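Exported protein (PDB 4I17) is of unknown function but, as a tetratricopeptide (TPR) repeat protein, probably offers its helical scaffold as a surface for binding partner proteins. Local coordinates at residues 148-153 / 210-215; 198-203 / 221-226. All blocks are in the same frame, centred on the assembly; numbering follows the deposited sequence. Where two conformers were deposited one is given.

Contact 1. Residues 148-153 / 210-215. With SO4 (sulfate ion), chain D; SO4 (sulfate ion), chain B.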
loop_
_atom_site.group_PDB
_atom_site.type_symbol
_atom_site.label_atom_id
_atom_site.label_comp_id
_atom_site.label_asym_id
_atom_site.label_seq_id
_atom_site.Cartn_x
_atom_site.Cartn_y
_atom_site.Cartn_z
ATOM N N SER A 148 -5.228 4.163 10.673
ATOM C CA SER A 148 -6.669 4.161 10.432
ATOM C C SER A 148 -7.301 2.881 10.973
ATOM O O SER A 148 -6.886 1.794 10.555
ATOM C CB SER A 148 -6.930 4.256 8.935
ATOM O OG SER A 148 -8.278 3.937 8.635
ATOM N N LYS A 149 -8.293 3.003 11.891
ATOM C CA LYS A 149 -9.009 1.828 12.432
ATOM C C LYS A 149 -9.804 1.108 11.323
ATOM O O LYS A 149 -9.921 -0.113 11.341
ATOM C CB LYS A 149 -9.981 2.276 13.534
ATOM C CG LYS A 149 -9.308 2.683 14.841
ATOM C CD LYS A 149 -10.335 3.119 15.918
ATOM C CE LYS A 149 -11.244 2.005 16.401
ATOM N NZ LYS A 149 -12.340 2.510 17.269
ATOM N N LYS A 150 -10.350 1.863 10.357
ATOM C CA LYS A 150 -11.127 1.292 9.247
ATOM C C LYS A 150 -10.262 0.398 8.370
ATOM O O LYS A 150 -10.657 -0.726 8.041
ATOM C CB LYS A 150 -11.780 2.403 8.397
ATOM C CG LYS A 150 -12.773 3.302 9.151
ATOM C CD LYS A 150 -13.987 2.565 9.709
ATOM C CE LYS A 150 -14.719 3.357 10.768
ATOM N NZ LYS A 150 -15.783 2.543 11.419
ATOM N N TRP A 151 -9.081 0.885 7.984
ATOM C CA TRP A 151 -8.190 0.113 7.127
ATOM C C TRP A 151 -7.597 -1.038 7.879
ATOM O O TRP A 151 -7.373 -2.102 7.295
ATOM C CB TRP A 151 -7.112 1.009 6.553
ATOM C CG TRP A 151 -7.680 1.875 5.474
ATOM C CD1 TRP A 151 -8.283 3.092 5.629
ATOM C CD2 TRP A 151 -7.823 1.526 4.089
ATOM N NE1 TRP A 151 -8.763 3.539 4.410
ATOM C CE2 TRP A 151 -8.475 2.605 3.447
ATOM C CE3 TRP A 151 -7.502 0.386 3.334
ATOM C CZ2 TRP A 151 -8.788 2.583 2.087
ATOM C CZ3 TRP A 151 -7.736 0.411 1.968
ATOM C CH2 TRP A 151 -8.385 1.495 1.365
ATOM N N LYS A 152 -7.362 -0.858 9.190
ATOM C CA LYS A 152 -6.870 -1.970 10.011
ATOM C C LYS A 152 -7.926 -3.058 10.040
ATOM O O LYS A 152 -7.600 -4.246 9.978
ATOM C CB LYS A 152 -6.599 -1.500 11.442
ATOM C CG LYS A 152 -5.243 -0.864 11.689
ATOM C CD LYS A 152 -5.033 -0.851 13.220
ATOM C CE LYS A 152 -4.052 0.174 13.719
ATOM N NZ LYS A 152 -2.645 -0.219 13.419
ATOM N N THR A 153 -9.196 -2.655 10.185
ATOM C CA THR A 153 -10.303 -3.616 10.243
ATOM C C THR A 153 -10.326 -4.477 8.991
ATOM O O THR A 153 -10.504 -5.668 9.108
ATOM C CB THR A 153 -11.639 -2.894 10.380
ATOM O OG1 THR A 153 -11.642 -2.179 11.605
ATOM C CG2 THR A 153 -12.834 -3.845 10.321
ATOM N N SER A 210 -14.349 -2.163 14.651
ATOM C CA SER A 210 -15.506 -1.770 13.845
ATOM C C SER A 210 -16.738 -2.559 14.242
ATOM O O SER A 210 -17.176 -3.455 13.510
ATOM C CB SER A 210 -15.213 -1.963 12.362
ATOM O OG SER A 210 -14.158 -1.136 11.893
ATOM N N PRO A 211 -17.332 -2.224 15.404
ATOM C CA PRO A 211 -18.525 -2.972 15.854
ATOM C C PRO A 211 -19.722 -2.817 14.905
ATOM O O PRO A 211 -20.605 -3.655 14.930
ATOM C CB PRO A 211 -18.827 -2.402 17.248
ATOM C CG PRO A 211 -17.740 -1.487 17.581
ATOM C CD PRO A 211 -16.917 -1.194 16.381
ATOM N N ASN A 212 -19.719 -1.806 14.017
ATOM C CA ASN A 212 -20.824 -1.619 13.049
ATOM C C ASN A 212 -20.768 -2.617 11.894
ATOM O O ASN A 212 -21.724 -2.714 11.126
ATOM C CB ASN A 212 -20.752 -0.209 12.457
ATOM C CG ASN A 212 -19.417 0.041 11.805
ATOM O OD1 ASN A 212 -18.354 0.021 12.459
ATOM N ND2 ASN A 212 -19.430 0.224 10.506
ATOM N N ARG A 213 -19.634 -3.318 11.722
ATOM C CA ARG A 213 -19.461 -4.257 10.598
ATOM C C ARG A 213 -20.025 -5.611 11.013
ATOM O O ARG A 213 -19.288 -6.503 11.427
ATOM C CB ARG A 213 -17.979 -4.343 10.211
ATOM C CG ARG A 213 -17.358 -3.043 9.691
ATOM C CD ARG A 213 -17.720 -2.713 8.249
ATOM N NE ARG A 213 -17.249 -3.715 7.282
ATOM C CZ ARG A 213 -15.994 -3.813 6.859
ATOM N NH1 ARG A 213 -15.058 -3.004 7.340
ATOM N NH2 ARG A 213 -15.662 -4.731 5.962
ATOM N N THR A 214 -21.358 -5.742 10.975
ATOM C CA THR A 214 -22.036 -6.944 11.495
ATOM C C THR A 214 -21.649 -8.235 10.797
ATOM O O THR A 214 -21.673 -9.296 11.441
ATOM C CB THR A 214 -23.547 -6.758 11.462
ATOM O OG1 THR A 214 -23.932 -6.414 10.139
ATOM C CG2 THR A 214 -24.023 -5.684 12.453
ATOM N N GLU A 215 -21.213 -8.165 9.529
ATOM C CA GLU A 215 -20.808 -9.393 8.836
ATOM C C GLU A 215 -19.526 -9.970 9.432
ATOM O O GLU A 215 -19.346 -11.170 9.397
ATOM C CB GLU A 215 -20.610 -9.137 7.332
ATOM C CG GLU A 215 -21.937 -9.002 6.594
ATOM C CD GLU A 215 -21.930 -8.358 5.221
ATOM O OE1 GLU A 215 -20.964 -8.578 4.451
ATOM O OE2 GLU A 215 -22.941 -7.700 4.880
HETATM S S SO4 D . -10.608 5.916 11.278
HETATM O O1 SO4 D . -10.164 5.716 9.896
HETATM O O2 SO4 D . -9.547 5.577 12.251
HETATM O O3 SO4 D . -10.984 7.324 11.439
HETATM O O4 SO4 D . -11.776 5.086 11.547
HETATM S S SO4 B . -17.314 1.552 7.507
HETATM O O1 SO4 B . -16.299 0.696 6.912
HETATM O O2 SO4 B . -17.135 2.920 7.027
HETATM O O3 SO4 B . -18.650 1.088 7.147
HETATM O O4 SO4 B . -17.157 1.508 8.957
#

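Contact 2. Residues 198-203 / 221-226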
loop_
_atom_site.group_PDB
_atom_site.type_symbol
_atom_site.label_atom_id
_atom_site.label_comp_id
_atom_site.label_asym_id
_atom_site.label_seq_id
_atom_site.Cartn_x
_atom_site.Cartn_y
_atom_site.Cartn_z
ATOM N N LYS A 198 -6.508 -18.899 15.159
ATOM C CA LYS A 198 -5.936 -17.625 14.636
ATOM C C LYS A 198 -7.019 -16.787 14.029
ATOM O O LYS A 198 -7.065 -15.569 14.255
ATOM C CB LYS A 198 -4.868 -17.903 13.553
ATOM C CG LYS A 198 -3.512 -18.256 14.102
ATOM C CD LYS A 198 -2.540 -18.577 12.961
ATOM C CE LYS A 198 -1.747 -17.367 12.526
ATOM N NZ LYS A 198 -0.537 -17.744 11.743
ATOM N N ALA A 199 -7.920 -17.425 13.255
ATOM C CA ALA A 199 -9.055 -16.737 12.613
ATOM C C ALA A 199 -9.967 -16.037 13.641
ATOM O O ALA A 199 -10.312 -14.864 13.445
ATOM C CB ALA A 199 -9.859 -17.737 11.807
ATOM N N VAL A 200 -10.343 -16.734 14.735
ATOM C CA VAL A 200 -11.224 -16.169 15.764
ATOM C C VAL A 200 -10.586 -14.908 16.368
ATOM O O VAL A 200 -11.284 -13.908 16.626
ATOM C CB VAL A 200 -11.555 -17.214 16.863
ATOM C CG1 VAL A 200 -12.313 -16.588 18.039
ATOM C CG2 VAL A 200 -12.348 -18.370 16.288
ATOM N N ASP A 201 -9.278 -14.965 16.599
ATOM C CA ASP A 201 -8.552 -13.846 17.210
ATOM C C ASP A 201 -8.459 -12.663 16.259
ATOM O O ASP A 201 -8.744 -11.549 16.692
ATOM C CB ASP A 201 -7.157 -14.293 17.672
ATOM C CG ASP A 201 -7.190 -15.177 18.915
ATOM O OD1 ASP A 201 -8.275 -15.270 19.567
ATOM O OD2 ASP A 201 -6.134 -15.740 19.265
ATOM N N TYR A 202 -8.111 -12.881 14.971
ATOM C CA TYR A 202 -8.052 -11.743 14.024
ATOM C C TYR A 202 -9.440 -11.122 13.839
ATOM O O TYR A 202 -9.589 -9.915 13.760
ATOM C CB TYR A 202 -7.561 -12.235 12.663
ATOM C CG TYR A 202 -6.078 -12.502 12.589
ATOM C CD1 TYR A 202 -5.155 -11.537 12.989
ATOM C CD2 TYR A 202 -5.596 -13.678 12.032
ATOM C CE1 TYR A 202 -3.780 -11.749 12.859
ATOM C CE2 TYR A 202 -4.226 -13.905 11.891
ATOM C CZ TYR A 202 -3.323 -12.941 12.316
ATOM O OH TYR A 202 -1.979 -13.174 12.184
ATOM N N LEU A 203 -10.454 -11.964 13.743
ATOM C CA LEU A 203 -11.817 -11.457 13.540
ATOM C C LEU A 203 -12.292 -10.719 14.777
ATOM O O LEU A 203 -12.905 -9.663 14.666
ATOM C CB LEU A 203 -12.769 -12.596 13.162
ATOM C CG LEU A 203 -12.526 -13.223 11.775
ATOM C CD1 LEU A 203 -13.310 -14.515 11.634
ATOM C CD2 LEU A 203 -12.947 -12.248 10.633
ATOM N N ASP A 221 -18.565 -15.816 14.511
ATOM C CA ASP A 221 -19.461 -16.834 15.080
ATOM C C ASP A 221 -19.345 -18.141 14.315
ATOM O O ASP A 221 -19.343 -19.207 14.933
ATOM C CB ASP A 221 -20.924 -16.353 15.048
ATOM C CG ASP A 221 -21.259 -15.171 15.941
ATOM O OD1 ASP A 221 -20.503 -14.915 16.901
ATOM O OD2 ASP A 221 -22.303 -14.526 15.701
ATOM N N GLN A 222 -19.223 -18.075 12.962
ATOM C CA GLN A 222 -19.072 -19.287 12.143
ATOM C C GLN A 222 -17.759 -19.988 12.502
ATOM O O GLN A 222 -17.748 -21.204 12.607
ATOM C CB GLN A 222 -19.102 -18.978 10.626
ATOM C CG GLN A 222 -20.302 -18.179 10.079
ATOM C CD GLN A 222 -21.627 -18.440 10.750
ATOM O OE1 GLN A 222 -22.121 -19.561 10.743
ATOM N NE2 GLN A 222 -22.240 -17.390 11.328
ATOM N N VAL A 223 -16.667 -19.224 12.688
ATOM C CA VAL A 223 -15.378 -19.833 13.053
ATOM C C VAL A 223 -15.489 -20.474 14.448
ATOM O O VAL A 223 -15.085 -21.629 14.616
ATOM C CB VAL A 223 -14.152 -18.894 12.954
ATOM C CG1 VAL A 223 -12.860 -19.721 13.062
ATOM C CG2 VAL A 223 -14.150 -18.119 11.643
ATOM N N LYS A 224 -16.078 -19.768 15.424
ATOM C CA LYS A 224 -16.251 -20.318 16.782
ATOM C C LYS A 224 -17.000 -21.642 16.760
ATOM O O LYS A 224 -16.674 -22.521 17.547
ATOM C CB LYS A 224 -16.961 -19.345 17.725
ATOM C CG LYS A 224 -16.100 -18.156 18.111
ATOM C CD LYS A 224 -16.803 -17.288 19.147
ATOM C CE LYS A 224 -16.006 -16.039 19.436
ATOM N NZ LYS A 224 -16.731 -15.120 20.352
ATOM N N ALA A 225 -17.959 -21.813 15.831
ATOM C CA ALA A 225 -18.724 -23.070 15.709
ATOM C C ALA A 225 -17.836 -24.262 15.259
ATOM O O ALA A 225 -18.229 -25.422 15.421
ATOM C CB ALA A 225 -19.860 -22.892 14.720
HETATM N N MSE A 226 -16.657 -23.974 14.695
HETATM C CA MSE A 226 -15.700 -24.982 14.209
HETATM C C MSE A 226 -14.741 -25.435 15.295
HETATM O O MSE A 226 -14.056 -26.434 15.122
HETATM C CB MSE A 226 -14.897 -24.399 13.035
HETATM C CG MSE A 226 -15.766 -23.954 11.919
HETATM SE SE MSE A 226 -16.457 -25.506 11.024
HETATM C CE MSE A 226 -15.574 -25.074 9.326
#

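Contact 1. Residues 148-153 / 210-215
Thr153 and Ser210 meet hydroxyl to hydroxyl, with OG1 of Thr153 and OG of Ser210 hydrogen-bonded at 2.7 Å. They join the capped first turn of helix 149-174 to the type I turn Ser210-Arg213 that leads into helix 214-224 of this TPR fold. Thr153 OG1 also donates to Lys149 O, tilted 31° from the carbonyl plane, on the side opposite to the Thr153 N-H. That grip fixes the rotation of the side chain: the methyl CG2 swings anti to the backbone N and points at the turn, 3.8 Å from Arg213 NH1. The Arg213 chain, bent at chi2 and chi3, curls back so that its guanidinium meets this methyl obliquely, while NH2 makes a salt bridge to Asp154.

Farther out, Lys150 and Asn212 slant across one another and reach for one sulfate, probably from the crystallisation liquor. Asn212 ND2 donates to its O4, and so does Lys150 NZ in the conformer described, one of two deposited. A second sulfate sits at the helix start, taking the Lys149 N-H on O2 and Ser148 OG on O1. Ser148 OG is also the N-cap acceptor, receiving the Trp151 N-H at 3.2 Å along a nearly straight line (171°).

Contact 2. Residues 198-203 / 221-226
Val223 faces Ala199, Val200 and Leu203 with aliphatic groups alone, and the flat groups that bear on this contact come from beside it: the side chains of Phe196, one turn before Val200 on helix 182-209, and Tyr164, on helix 149-174, both touch Val223. The motif is an antiparallel helical hairpin, in which helix 214-224 folds back along helix 182-209 after a short turn, in keeping with the paired helices of a TPR protein. The two backbones come nearest at Val200 and Val223, their CA atoms 6.2 Å apart.

Val223 splits its branches between neighbours. CG1, held anti to the backbone N (chi1 -168°), reaches the other helix and lies 3.8 Å from Ala199 CB. The same methyl meets Val200 CG2 at 3.5 Å in the Val200 conformer described, one of two deposited; there the two valine side chains pass one another, heading opposite ways. CG2 turns instead to Leu203, whose side chain lies nearly perpendicular to that of Val223. Leu203 also leans on Ile216 and Met219, so the apolar seam continues back toward the start of helix 214-224.

At the solvent side Lys224 lays its extended aliphatic chain across Val200, again roughly at a right angle. A polar tie stands next to this packing, since Gln220 NE2 is hydrogen-bonded to Val200 O. On the buried side the seam closes with Leu203 CD1 against Val223 CG2, at 3.7 Å.

Overall arrangement
Helix 214-224 is common to both contacts: contact 1 uses the turn leading into it, up to Arg213 at its N-cap, contact 2 its other end. Contact 1 ties its entry to helix 149-174, contact 2 its far end to helix 182-209, so this last helix is held against the two that precede it. The centres of the contacts lie 16 Å apart, and their nearest atoms are about 6 Å apart without touching. Chemistry follows position. The 148-153/210-215 contact is partly buried: a hydroxyl pair lies inside, with charged ends, an amide and sulfates toward the surface. The 198-203/221-226 contact is a buried one, made by methyl groups, with a lysine chain along its exposed margin.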